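Local coordinates for protein putative TetR transcriptional regulator (Rhodococcus sp., PDB 2I10) that probably binds DNA as a transcriptional regulator of the TetR family and, in this crystal, carries bound p-nitrophenol, at residues E22-W25 against G31-I34; W25-E30 against I34-K39; A50-K55 against F59-D64; E76-P81 against L139-K144; C107-A112 against D125-A130. All coordinates share one frame; numbering follows the deposited sequence. Where two conformers were deposited one is given.

Contact 1 (E22-W25 against G31-I34); sequences ELFW and GTSI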
# COMPACT_ATOMS: atom_id res chain seq x y z
N GLU B 22 12.99 5.23 -11.35
CA GLU B 22 14.00 5.45 -10.29
C GLU B 22 14.66 6.79 -10.42
O GLU B 22 14.92 7.45 -9.43
CB GLU B 22 15.12 4.37 -10.27
CG GLU B 22 14.60 2.98 -10.55
CD GLU B 22 15.67 1.88 -10.45
OE1 GLU B 22 16.76 1.97 -11.10
OE2 GLU B 22 15.37 0.90 -9.74
N LEU B 23 14.99 7.16 -11.66
CA LEU B 23 15.57 8.45 -11.93
C LEU B 23 14.65 9.56 -11.56
O LEU B 23 15.04 10.50 -10.89
CB LEU B 23 15.91 8.61 -13.42
CG LEU B 23 17.27 8.16 -13.90
CD1 LEU B 23 17.30 8.20 -15.42
CD2 LEU B 23 18.37 9.05 -13.29
N PHE B 24 13.42 9.51 -12.08
CA PHE B 24 12.48 10.60 -11.83
C PHE B 24 12.15 10.61 -10.34
O PHE B 24 11.90 11.67 -9.74
CB PHE B 24 11.18 10.45 -12.65
CG PHE B 24 11.32 10.61 -14.17
CD1 PHE B 24 11.88 11.75 -14.74
CD2 PHE B 24 10.82 9.64 -15.02
CE1 PHE B 24 11.96 11.90 -16.13
CE2 PHE B 24 10.91 9.78 -16.41
CZ PHE B 24 11.48 10.91 -16.96
N TRP B 25 12.11 9.42 -9.73
CA TRP B 25 11.73 9.35 -8.31
C TRP B 25 12.74 10.15 -7.50
O TRP B 25 12.36 10.99 -6.71
CB TRP B 25 11.73 7.91 -7.84
CG TRP B 25 11.35 7.74 -6.41
CD1 TRP B 25 12.19 7.57 -5.33
CD2 TRP B 25 10.01 7.69 -5.88
NE1 TRP B 25 11.46 7.42 -4.17
CE2 TRP B 25 10.12 7.48 -4.48
CE3 TRP B 25 8.74 7.77 -6.46
CZ2 TRP B 25 9.00 7.38 -3.64
CZ3 TRP B 25 7.64 7.68 -5.65
CH2 TRP B 25 7.78 7.49 -4.23
N GLY B 31 15.01 17.99 -13.06
CA GLY B 31 16.39 17.75 -12.85
C GLY B 31 16.86 16.46 -13.48
O GLY B 31 18.00 16.09 -13.29
N THR B 32 16.00 15.78 -14.21
CA THR B 32 16.40 14.59 -14.95
C THR B 32 16.67 14.97 -16.39
O THR B 32 15.79 15.55 -17.04
CB THR B 32 15.33 13.51 -14.91
OG1 THR B 32 15.21 13.05 -13.58
CG2 THR B 32 15.71 12.31 -15.78
N SER B 33 17.89 14.72 -16.88
CA SER B 33 18.20 15.14 -18.24
C SER B 33 18.00 13.99 -19.20
O SER B 33 17.94 12.83 -18.77
CB SER B 33 19.64 15.67 -18.33
OG SER B 33 20.59 14.63 -18.17
N ILE B 34 17.94 14.31 -20.49
CA ILE B 34 18.01 13.28 -21.54
C ILE B 34 19.29 12.44 -21.39
O ILE B 34 19.28 11.22 -21.58
CB ILE B 34 17.98 13.91 -23.01
CG1 ILE B 34 16.54 14.08 -23.48
CG2 ILE B 34 18.65 12.97 -24.02
CD1 ILE B 34 15.66 14.90 -22.55
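The side chains of T32 and F24 cross at about a right angle, T32 coming up to the CD1 and CE1 atoms of the ring. The hydroxyl takes one ring carbon and the methyl the next: T32 OG1 lies 3.8 Å from F24 CD1, and T32 CG2 lies 3.8 Å from F24 CE1. This division follows from the T32 torsion, since OG1 lies beside the backbone N (chi1 -67°), which leaves CG2 anti to it. A beta-branched threonine suits the place because one residue supplies both a methyl for the aromatic and a hydroxyl for the backbone. OG1 gives its hydrogen bond to the carbonyl of G28, behind the contact, and it also passes 3.7 Å from L23 O. Segment 31-34 leads out of helix 15-27 into the predicted helix-turn-helix, so the pair packs the start of that motif against the first helix of the domain. L23 approaches T32 from beside F24, its CB 4.4 Å from T32 CG2, and both L23 and T32 also pack on L37. The F24 ring makes an edge-to-face contact with F59 as well; a valine in place of F24 would probably strip T32 of its aromatic neighbour and open a gap beside F59. The carbonyl of T32 accepts a hydrogen bond from K55 NZ.

Contact 2 (W25-E30 against I34-K39); sequences WRQGYE and ITDLTK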
# COMPACT_ATOMS: atom_id res chain seq x y z
N TRP B 25 12.11 9.42 -9.73
CA TRP B 25 11.73 9.35 -8.31
C TRP B 25 12.74 10.15 -7.50
O TRP B 25 12.36 10.99 -6.71
CB TRP B 25 11.73 7.91 -7.84
CG TRP B 25 11.35 7.74 -6.41
CD1 TRP B 25 12.19 7.57 -5.33
CD2 TRP B 25 10.01 7.69 -5.88
NE1 TRP B 25 11.46 7.42 -4.17
CE2 TRP B 25 10.12 7.48 -4.48
CE3 TRP B 25 8.74 7.77 -6.46
CZ2 TRP B 25 9.00 7.38 -3.64
CZ3 TRP B 25 7.64 7.68 -5.65
CH2 TRP B 25 7.78 7.49 -4.23
N ARG B 26 14.03 9.89 -7.75
CA ARG B 26 15.14 10.51 -7.01
C ARG B 26 15.41 11.96 -7.41
O ARG B 26 15.71 12.80 -6.55
CB ARG B 26 16.40 9.67 -7.20
CG ARG B 26 17.64 10.25 -6.47
CD ARG B 26 18.89 9.43 -6.69
NE ARG B 26 19.45 9.62 -8.04
CZ ARG B 26 19.33 8.75 -9.04
NH1 ARG B 26 18.65 7.61 -8.87
NH2 ARG B 26 19.88 9.03 -10.19
N GLN B 27 15.32 12.25 -8.72
CA GLN B 27 15.72 13.57 -9.23
C GLN B 27 14.55 14.53 -9.56
O GLN B 27 14.78 15.72 -9.75
CB GLN B 27 16.62 13.41 -10.48
CG GLN B 27 17.81 12.44 -10.34
CD GLN B 27 18.74 12.44 -11.56
OE1 GLN B 27 18.30 12.43 -12.73
NE2 GLN B 27 20.02 12.49 -11.29
N GLY B 28 13.34 14.01 -9.67
CA GLY B 28 12.24 14.81 -10.18
C GLY B 28 12.33 14.95 -11.69
O GLY B 28 13.27 14.46 -12.33
N TYR B 29 11.33 15.57 -12.27
CA TYR B 29 11.25 15.70 -13.69
C TYR B 29 12.30 16.67 -14.21
O TYR B 29 13.12 16.33 -15.05
CB TYR B 29 9.84 16.14 -14.11
CG TYR B 29 9.70 16.29 -15.61
CD1 TYR B 29 9.55 15.16 -16.42
CD2 TYR B 29 9.73 17.56 -16.22
CE1 TYR B 29 9.41 15.27 -17.82
CE2 TYR B 29 9.61 17.68 -17.61
CZ TYR B 29 9.45 16.54 -18.41
OH TYR B 29 9.34 16.63 -19.80
N GLU B 30 12.32 17.86 -13.62
CA GLU B 30 13.10 18.99 -14.11
C GLU B 30 14.57 18.71 -14.09
O GLU B 30 15.28 19.13 -15.00
CB GLU B 30 12.83 20.23 -13.27
CG GLU B 30 11.45 20.76 -13.47
CD GLU B 30 11.23 22.15 -12.88
OE1 GLU B 30 12.23 22.86 -12.55
OE2 GLU B 30 10.03 22.53 -12.77
N ILE B 34 17.94 14.31 -20.49
CA ILE B 34 18.01 13.28 -21.54
C ILE B 34 19.29 12.44 -21.39
O ILE B 34 19.28 11.22 -21.58
CB ILE B 34 17.98 13.91 -23.01
CG1 ILE B 34 16.54 14.08 -23.48
CG2 ILE B 34 18.65 12.97 -24.02
CD1 ILE B 34 15.66 14.90 -22.55
N THR B 35 20.37 13.12 -21.04
CA THR B 35 21.65 12.46 -20.85
C THR B 35 21.57 11.44 -19.69
O THR B 35 22.11 10.36 -19.80
CB THR B 35 22.79 13.47 -20.68
OG1 THR B 35 22.92 14.22 -21.88
CG2 THR B 35 24.13 12.73 -20.45
N ASP B 36 20.87 11.79 -18.60
CA ASP B 36 20.63 10.85 -17.49
C ASP B 36 19.89 9.61 -17.99
O ASP B 36 20.20 8.50 -17.60
CB ASP B 36 19.77 11.50 -16.40
CG ASP B 36 20.49 12.64 -15.65
OD1 ASP B 36 21.76 12.66 -15.63
OD2 ASP B 36 19.77 13.49 -15.06
N LEU B 37 18.89 9.82 -18.83
CA LEU B 37 18.04 8.71 -19.27
C LEU B 37 18.74 7.77 -20.24
O LEU B 37 18.66 6.54 -20.09
CB LEU B 37 16.75 9.23 -19.89
CG LEU B 37 15.79 9.86 -18.89
CD1 LEU B 37 14.82 10.81 -19.64
CD2 LEU B 37 15.04 8.82 -18.12
N THR B 38 19.42 8.35 -21.22
CA THR B 38 20.23 7.56 -22.16
C THR B 38 21.30 6.78 -21.45
O THR B 38 21.49 5.60 -21.77
CB THR B 38 20.85 8.40 -23.31
OG1 THR B 38 21.60 9.49 -22.75
CG2 THR B 38 19.71 8.91 -24.23
N LYS B 39 21.99 7.40 -20.50
CA LYS B 39 23.02 6.68 -19.73
C LYS B 39 22.39 5.53 -18.94
O LYS B 39 22.91 4.42 -18.94
CB LYS B 39 23.79 7.60 -18.79
CG LYS B 39 24.53 6.87 -17.64
CD LYS B 39 25.64 7.73 -17.04
CE LYS B 39 26.35 7.00 -15.90
NZ LYS B 39 27.59 7.74 -15.46
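Q27 reaches out from the last turn of helix 15-27 and lays its amide end against the carboxylate of D36, the two side chains coming from opposite directions. As modelled, Q27 OE1 is 3.0 Å from D36 OD2, but the amide is probably turned over, so which of its ends faces the acid is uncertain. The two flat groups are inclined at 55°. Q27 is extended beyond CG, and this length lets it cross the space between backbones whose nearest CA atoms, those of Q27 and D36, are 10.0 Å apart. D36 has a second task in the predicted helix-turn-helix, whose first helix is 34-41: with S33 it forms a capping box. D36 OD2 accepts from the backbone N of S33 at 2.9 Å, and S33 OG accepts in turn from the backbone N of D36. An aspartate suits this first turn, where its negative charge would be expected to interact well with the helix dipole. R26 NH2 stays 6.6 Å from D36 OD2, a distance at which its positive charge would probably add no more than a weak attraction. Between the helices the chain turns at G28, where positive phi (76°) would drive a side chain into the carbonyl of Q27.

Contact 3 (A50-K55 against F59-D64); sequences AAFGSK and FEKTLD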
# COMPACT_ATOMS: atom_id res chain seq x y z
N ALA B 50 12.76 7.29 -30.59
CA ALA B 50 12.00 6.29 -31.36
C ALA B 50 11.17 5.35 -30.49
O ALA B 50 10.01 5.05 -30.81
CB ALA B 50 12.95 5.48 -32.26
N ALA B 51 11.76 4.89 -29.38
CA ALA B 51 11.04 4.00 -28.44
C ALA B 51 10.06 4.69 -27.52
O ALA B 51 9.01 4.14 -27.26
CB ALA B 51 12.06 3.22 -27.58
N PHE B 52 10.41 5.86 -26.99
CA PHE B 52 9.63 6.45 -25.88
C PHE B 52 9.21 7.89 -26.16
O PHE B 52 8.44 8.46 -25.39
CB PHE B 52 10.43 6.38 -24.54
CG PHE B 52 10.74 4.99 -24.11
CD1 PHE B 52 9.72 4.14 -23.67
CD2 PHE B 52 12.04 4.50 -24.17
CE1 PHE B 52 9.99 2.82 -23.29
CE2 PHE B 52 12.33 3.18 -23.80
CZ PHE B 52 11.29 2.34 -23.35
N GLY B 53 9.73 8.51 -27.22
CA GLY B 53 9.35 9.88 -27.51
C GLY B 53 10.21 10.87 -26.77
O GLY B 53 11.38 10.63 -26.45
N SER B 54 9.62 12.03 -26.51
CA SER B 54 10.30 13.06 -25.76
C SER B 54 10.42 12.66 -24.29
O SER B 54 9.80 11.68 -23.84
CB SER B 54 9.58 14.41 -25.91
OG SER B 54 8.35 14.40 -25.18
N LYS B 55 11.23 13.40 -23.54
CA LYS B 55 11.33 13.18 -22.10
C LYS B 55 9.94 13.24 -21.45
O LYS B 55 9.61 12.44 -20.57
CB LYS B 55 12.23 14.26 -21.47
CG LYS B 55 12.36 14.02 -19.94
CD LYS B 55 13.36 14.90 -19.26
CE LYS B 55 12.87 16.29 -19.11
NZ LYS B 55 13.61 16.97 -18.00
N PHE B 59 8.03 10.39 -19.38
CA PHE B 59 7.57 10.65 -18.01
C PHE B 59 6.09 10.33 -17.84
O PHE B 59 5.70 9.71 -16.84
CB PHE B 59 7.92 12.10 -17.61
CG PHE B 59 7.42 12.51 -16.24
CD1 PHE B 59 8.10 12.10 -15.07
CD2 PHE B 59 6.31 13.35 -16.11
CE1 PHE B 59 7.67 12.50 -13.81
CE2 PHE B 59 5.87 13.76 -14.83
CZ PHE B 59 6.55 13.33 -13.69
N GLU B 60 5.26 10.70 -18.81
CA GLU B 60 3.82 10.39 -18.75
C GLU B 60 3.58 8.88 -18.83
O GLU B 60 2.68 8.38 -18.19
CB GLU B 60 3.03 11.12 -19.86
CG GLU B 60 3.19 12.69 -19.89
CD GLU B 60 2.60 13.42 -18.69
OE1 GLU B 60 1.78 12.82 -17.98
OE2 GLU B 60 2.92 14.62 -18.46
N LYS B 61 4.39 8.16 -19.61
CA LYS B 61 4.27 6.68 -19.70
C LYS B 61 4.65 6.02 -18.36
O LYS B 61 4.08 5.00 -17.96
CB LYS B 61 5.17 6.09 -20.82
CG LYS B 61 4.84 6.50 -22.27
CD LYS B 61 6.06 6.17 -23.28
CE LYS B 61 6.05 6.98 -24.58
NZ LYS B 61 4.74 6.92 -25.34
N THR B 62 5.66 6.58 -17.70
CA THR B 62 6.13 6.08 -16.41
C THR B 62 4.98 6.27 -15.37
O THR B 62 4.68 5.35 -14.62
CB THR B 62 7.44 6.78 -15.97
OG1 THR B 62 8.48 6.45 -16.90
CG2 THR B 62 7.91 6.26 -14.63
N LEU B 63 4.31 7.41 -15.39
CA LEU B 63 3.18 7.66 -14.49
C LEU B 63 2.01 6.76 -14.79
O LEU B 63 1.31 6.37 -13.85
CB LEU B 63 2.75 9.13 -14.51
CG LEU B 63 3.73 10.24 -14.09
CD1 LEU B 63 3.03 11.62 -14.19
CD2 LEU B 63 4.29 10.02 -12.66
N ASP B 64 1.75 6.46 -16.05
CA ASP B 64 0.73 5.46 -16.39
C ASP B 64 1.02 4.13 -15.71
O ASP B 64 0.11 3.47 -15.23
CB ASP B 64 0.65 5.20 -17.91
CG ASP B 64 0.13 6.38 -18.70
OD1 ASP B 64 -0.44 7.32 -18.09
OD2 ASP B 64 0.29 6.38 -19.96
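The F52 ring has the aliphatic part of K61 at its edge, near the ring plane, with K61 CD 4.2 Å from F52 CD1, while A51 CB lies over one face, toward the rim, 3.6 Å above the plane. The F59 ring carries L63 CG over one face, toward the rim. These rings belong to the helix-turn-helix and what follows: helix 45-52, in the position of the recognition helix of TetR-family proteins, passes through a tight turn into helix 55-66. G53 makes the turn possible, because its positive phi (86°) would jam a side chain against the carbonyl of F52. S54 forms a capping box with D57, its OG capping the new helix and its backbone N bonded to D57 OD2. K55 sends its amine to the carbonyls of T32 and Y29 and makes a cation-pi contact with the Y29 ring, long enough to reach the one loop between helices 15-27 and 34-41. K61 bends at chi4 (-53°) as it crosses the carbonyl of F52; the 2.9 Å from K61 CE to F52 O is doubtful. Early in helix 55-66 the F59 N to K55 O hydrogen bond is 2.8 Å long, with 156° at the hydrogen.

Contact 4 (E76-P81 against L139-K144); sequences EAMVRP and LDRFEK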
# COMPACT_ATOMS: atom_id res chain seq x y z
N GLU B 76 -12.41 8.07 -16.64
CA GLU B 76 -13.10 7.09 -17.45
C GLU B 76 -13.96 6.17 -16.61
O GLU B 76 -15.06 5.80 -17.01
CB GLU B 76 -12.14 6.33 -18.42
CG GLU B 76 -11.42 5.08 -17.89
CD GLU B 76 -10.28 4.60 -18.83
OE1 GLU B 76 -9.82 5.37 -19.72
OE2 GLU B 76 -9.83 3.43 -18.66
N ALA B 77 -13.48 5.81 -15.42
CA ALA B 77 -14.28 4.99 -14.52
C ALA B 77 -15.50 5.77 -13.97
O ALA B 77 -16.57 5.21 -13.82
CB ALA B 77 -13.41 4.46 -13.39
N MSE B 78 -15.35 7.06 -13.68
CA MSE B 78 -16.41 7.82 -13.03
C MSE B 78 -17.65 8.00 -13.92
O MSE B 78 -18.72 8.33 -13.41
CB MSE B 78 -15.89 9.18 -12.54
CG MSE B 78 -14.80 9.09 -11.46
SE MSE B 78 -15.35 8.19 -9.79
CE MSE B 78 -14.69 6.41 -10.17
N VAL B 79 -17.48 7.78 -15.24
CA VAL B 79 -18.56 7.94 -16.23
C VAL B 79 -19.61 6.82 -16.16
O VAL B 79 -20.69 6.96 -16.68
CB VAL B 79 -17.97 8.14 -17.68
CG1 VAL B 79 -19.04 8.10 -18.74
CG2 VAL B 79 -17.28 9.48 -17.76
N ARG B 80 -19.32 5.74 -15.46
CA ARG B 80 -20.31 4.69 -15.25
C ARG B 80 -21.55 5.24 -14.55
O ARG B 80 -21.45 6.18 -13.76
CB ARG B 80 -19.71 3.51 -14.45
CG ARG B 80 -18.44 2.87 -15.05
CD ARG B 80 -18.50 2.58 -16.55
NE ARG B 80 -19.27 1.39 -16.88
CZ ARG B 80 -18.81 0.35 -17.60
NH1 ARG B 80 -17.56 0.33 -18.08
NH2 ARG B 80 -19.60 -0.69 -17.85
N PRO B 81 -22.73 4.64 -14.83
CA PRO B 81 -24.03 5.17 -14.44
C PRO B 81 -24.35 5.18 -12.95
O PRO B 81 -25.30 5.84 -12.57
CB PRO B 81 -25.02 4.22 -15.16
CG PRO B 81 -24.20 3.52 -16.19
CD PRO B 81 -22.87 3.39 -15.60
N LEU B 139 -15.46 11.98 -4.42
CA LEU B 139 -16.51 12.72 -3.70
C LEU B 139 -17.53 13.37 -4.66
O LEU B 139 -18.74 13.41 -4.35
CB LEU B 139 -15.91 13.84 -2.79
CG LEU B 139 -15.25 13.45 -1.46
CD1 LEU B 139 -14.43 14.60 -0.85
CD2 LEU B 139 -16.32 12.89 -0.47
N ASP B 140 -17.05 13.93 -5.77
CA ASP B 140 -17.96 14.55 -6.77
C ASP B 140 -18.84 13.44 -7.28
O ASP B 140 -20.05 13.64 -7.44
CB ASP B 140 -17.18 15.13 -7.96
CG ASP B 140 -16.48 16.43 -7.63
OD1 ASP B 140 -16.86 17.05 -6.60
OD2 ASP B 140 -15.56 16.86 -8.40
N ARG B 141 -18.27 12.26 -7.52
CA ARG B 141 -19.11 11.12 -8.03
C ARG B 141 -20.19 10.71 -7.01
O ARG B 141 -21.33 10.37 -7.40
CB ARG B 141 -18.27 9.88 -8.38
CG ARG B 141 -18.98 8.77 -9.17
CD ARG B 141 -19.58 9.27 -10.48
NE ARG B 141 -20.54 8.36 -11.12
CZ ARG B 141 -21.84 8.32 -10.82
NH1 ARG B 141 -22.35 9.09 -9.87
NH2 ARG B 141 -22.64 7.53 -11.47
N PHE B 142 -19.83 10.77 -5.73
CA PHE B 142 -20.73 10.40 -4.62
C PHE B 142 -21.87 11.44 -4.48
O PHE B 142 -23.01 11.08 -4.21
CB PHE B 142 -19.95 10.21 -3.32
CG PHE B 142 -19.09 8.93 -3.30
CD1 PHE B 142 -19.21 7.96 -4.28
CD2 PHE B 142 -18.17 8.70 -2.27
CE1 PHE B 142 -18.47 6.78 -4.23
CE2 PHE B 142 -17.43 7.52 -2.25
CZ PHE B 142 -17.59 6.57 -3.22
N GLU B 143 -21.53 12.71 -4.73
CA GLU B 143 -22.48 13.84 -4.67
C GLU B 143 -23.54 13.70 -5.78
O GLU B 143 -24.75 13.89 -5.54
CB GLU B 143 -21.72 15.17 -4.73
CG GLU B 143 -22.59 16.40 -4.72
CD GLU B 143 -21.83 17.68 -5.01
OE1 GLU B 143 -21.26 17.80 -6.13
OE2 GLU B 143 -21.85 18.59 -4.14
N LYS B 144 -23.09 13.28 -6.96
CA LYS B 144 -23.97 13.03 -8.10
C LYS B 144 -24.81 11.79 -7.84
O LYS B 144 -25.98 11.78 -8.16
CB LYS B 144 -23.12 12.82 -9.36
CG LYS B 144 -23.82 12.21 -10.55
CD LYS B 144 -22.87 12.06 -11.73
CE LYS B 144 -23.56 11.42 -12.98
NZ LYS B 144 -25.02 11.72 -13.15
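R141 bonds through the edge of its guanidinium to backbone carbonyls of the opposite segment. The stronger bond runs from R141 NH2 to R80 O, 2.9 Å long and nearly straight at 167°, in the carbonyl plane and close to the plane of the guanidinium as well. R141 NE gives a weak, bent bond to M78 O, also 2.9 Å but with 123° at the hydrogen. The arrangement ties the turn after helix 71-78 to helix 121-148 of the all-helical ligand-binding domain of a TetR-family protein. Arginine suits the place because one flat group offers two N-H directions to carbonyls two residues apart, and its positive charge would probably be welcome among their oxygens. A leucine in place of R141 is likely to leave the carbonyls of M78 and R80 without these donors and the turn freer to shift. K144 CE lies over one face of the guanidinium, toward its rim, 4.0 Å above the plane. R80 turns its own charged end elsewhere, to E85 and D89. Nearer the backbone the contact becomes apolar. M78, a selenomethionine, bends at chi2 (-61°) and crosses the stem of R141 obliquely, its SE atom 3.7 Å from both R141 CB and R141 CG.

Contact 5 (C107-A112 against D125-A130); sequences CMTVQA and DLLTAA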
# COMPACT_ATOMS: atom_id res chain seq x y z
N CYS B 107 2.52 1.12 -6.13
CA CYS B 107 2.39 2.37 -6.82
C CYS B 107 3.09 3.44 -6.02
O CYS B 107 3.51 3.24 -4.87
CB CYS B 107 0.95 2.72 -7.11
SG CYS B 107 -0.03 3.21 -5.68
N MSE B 108 3.25 4.59 -6.64
CA MSE B 108 4.10 5.59 -6.07
C MSE B 108 3.65 6.09 -4.69
O MSE B 108 4.47 6.32 -3.80
CB MSE B 108 4.27 6.72 -7.06
CG MSE B 108 5.04 6.31 -8.32
SE MSE B 108 4.72 7.62 -9.84
CE MSE B 108 5.21 9.25 -8.86
N THR B 109 2.37 6.29 -4.49
CA THR B 109 1.95 6.60 -3.10
C THR B 109 2.31 5.54 -2.03
O THR B 109 2.68 5.88 -0.90
CB THR B 109 0.44 6.99 -3.06
OG1 THR B 109 0.30 8.15 -3.89
CG2 THR B 109 -0.13 7.21 -1.57
N VAL B 110 2.18 4.28 -2.39
CA VAL B 110 2.67 3.22 -1.51
C VAL B 110 4.16 3.48 -1.18
O VAL B 110 4.53 3.57 -0.02
CB VAL B 110 2.42 1.80 -2.09
CG1 VAL B 110 3.27 0.75 -1.35
CG2 VAL B 110 0.91 1.43 -2.02
N GLN B 111 4.98 3.63 -2.22
CA GLN B 111 6.42 3.96 -2.07
C GLN B 111 6.71 5.21 -1.21
O GLN B 111 7.61 5.17 -0.32
CB GLN B 111 7.05 4.09 -3.47
CG GLN B 111 7.32 2.73 -4.12
CD GLN B 111 8.39 1.94 -3.35
OE1 GLN B 111 9.45 2.49 -3.01
NE2 GLN B 111 8.13 0.64 -3.07
N ALA B 112 5.97 6.30 -1.46
CA ALA B 112 6.13 7.54 -0.69
C ALA B 112 5.79 7.37 0.79
O ALA B 112 6.26 8.12 1.63
CB ALA B 112 5.28 8.67 -1.29
N ASP B 125 5.07 16.69 -4.26
CA ASP B 125 4.04 17.64 -4.65
C ASP B 125 3.07 17.02 -5.66
O ASP B 125 1.85 17.16 -5.54
CB ASP B 125 4.69 18.95 -5.18
CG ASP B 125 5.34 19.75 -4.07
OD1 ASP B 125 5.13 19.43 -2.88
OD2 ASP B 125 6.07 20.71 -4.38
N LEU B 126 3.62 16.29 -6.61
CA LEU B 126 2.80 15.61 -7.62
C LEU B 126 1.83 14.58 -6.98
O LEU B 126 0.63 14.56 -7.28
CB LEU B 126 3.74 14.96 -8.67
CG LEU B 126 3.16 14.11 -9.82
CD1 LEU B 126 4.28 13.62 -10.68
CD2 LEU B 126 2.44 12.92 -9.34
N LEU B 127 2.36 13.71 -6.12
CA LEU B 127 1.53 12.74 -5.41
C LEU B 127 0.51 13.37 -4.48
O LEU B 127 -0.61 12.90 -4.41
CB LEU B 127 2.39 11.72 -4.62
CG LEU B 127 3.26 10.83 -5.51
CD1 LEU B 127 4.21 9.92 -4.68
CD2 LEU B 127 2.32 10.02 -6.38
N THR B 128 0.90 14.41 -3.74
CA THR B 128 -0.02 15.12 -2.87
C THR B 128 -1.21 15.69 -3.65
O THR B 128 -2.36 15.51 -3.23
CB THR B 128 0.68 16.25 -2.11
OG1 THR B 128 1.74 15.69 -1.33
CG2 THR B 128 -0.27 16.96 -1.19
N ALA B 129 -0.93 16.35 -4.78
CA ALA B 129 -1.99 16.86 -5.64
C ALA B 129 -2.86 15.74 -6.21
O ALA B 129 -4.06 15.82 -6.18
CB ALA B 129 -1.36 17.73 -6.82
N ALA B 130 -2.24 14.71 -6.75
CA ALA B 130 -2.98 13.61 -7.38
C ALA B 130 -3.88 12.86 -6.42
O ALA B 130 -4.98 12.42 -6.80
CB ALA B 130 -1.98 12.58 -8.03
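This is a buried, mostly apolar contact between two helices of the C-terminal domain, the short helix 108-112 and the long helix 121-148, about 9 Å from the centre of the chain. The two segment axes cross at -119° and come within 10.6 Å. L127 carries the contact, and its two methyls divide the work: L127 CD1 meets A112 CB at 3.8 Å and M108 O at 3.7 Å, while L127 CD2 touches M108 CE at 3.9 Å and T109 OG1 at 3.7 Å. With its CG anti to the carbonyl carbon (chi1 -65°), L127 points its fork at the short helix, and M108, a selenomethionine, bends at chi3 to bring its CE back to the leucine; their side chains meet at about a right angle. T109 slides past L127 in the opposite direction, and its buried hydroxyl is satisfied by E69. The small A112 lets the leucine lie close to the helix, while the flexible M108 reaches W25 and L63 in helices 15-27 and 55-66. C107, at the N-cap, is joined by a disulfide to C68. One to two turns further along helix 121-148, R131, E132 and R135 line the p-nitrophenol pocket together with R162, and the T109 side chain is about 8 Å from that ligand. Bordering helices 15-27 and 55-66 through M108, the contact is consistent with the domain interface through which TetR-family proteins typically relay ligand binding.

Overall arrangement
From the N terminus, contacts 1 and 2 close short loops at the end of helix 15-27; their segments alternate along the chain, so the two loops cross, and they share W25 and I34. Contact 3 follows in series, closing the turn from helix 45-52 into helix 55-66, and meets them through K55 and F59. All three lie in the DNA-binding domain and tie its helices to one another. Contact 4 spans 57 residues to join helix 71-78 to helix 121-148; within that span contact 5 closes the loop between helix 108-112 and the same long helix. It touches contacts 1 and 2 through W25 and contact 3 through L63 and F59; contact 4 stands apart, about 22 Å away between centres.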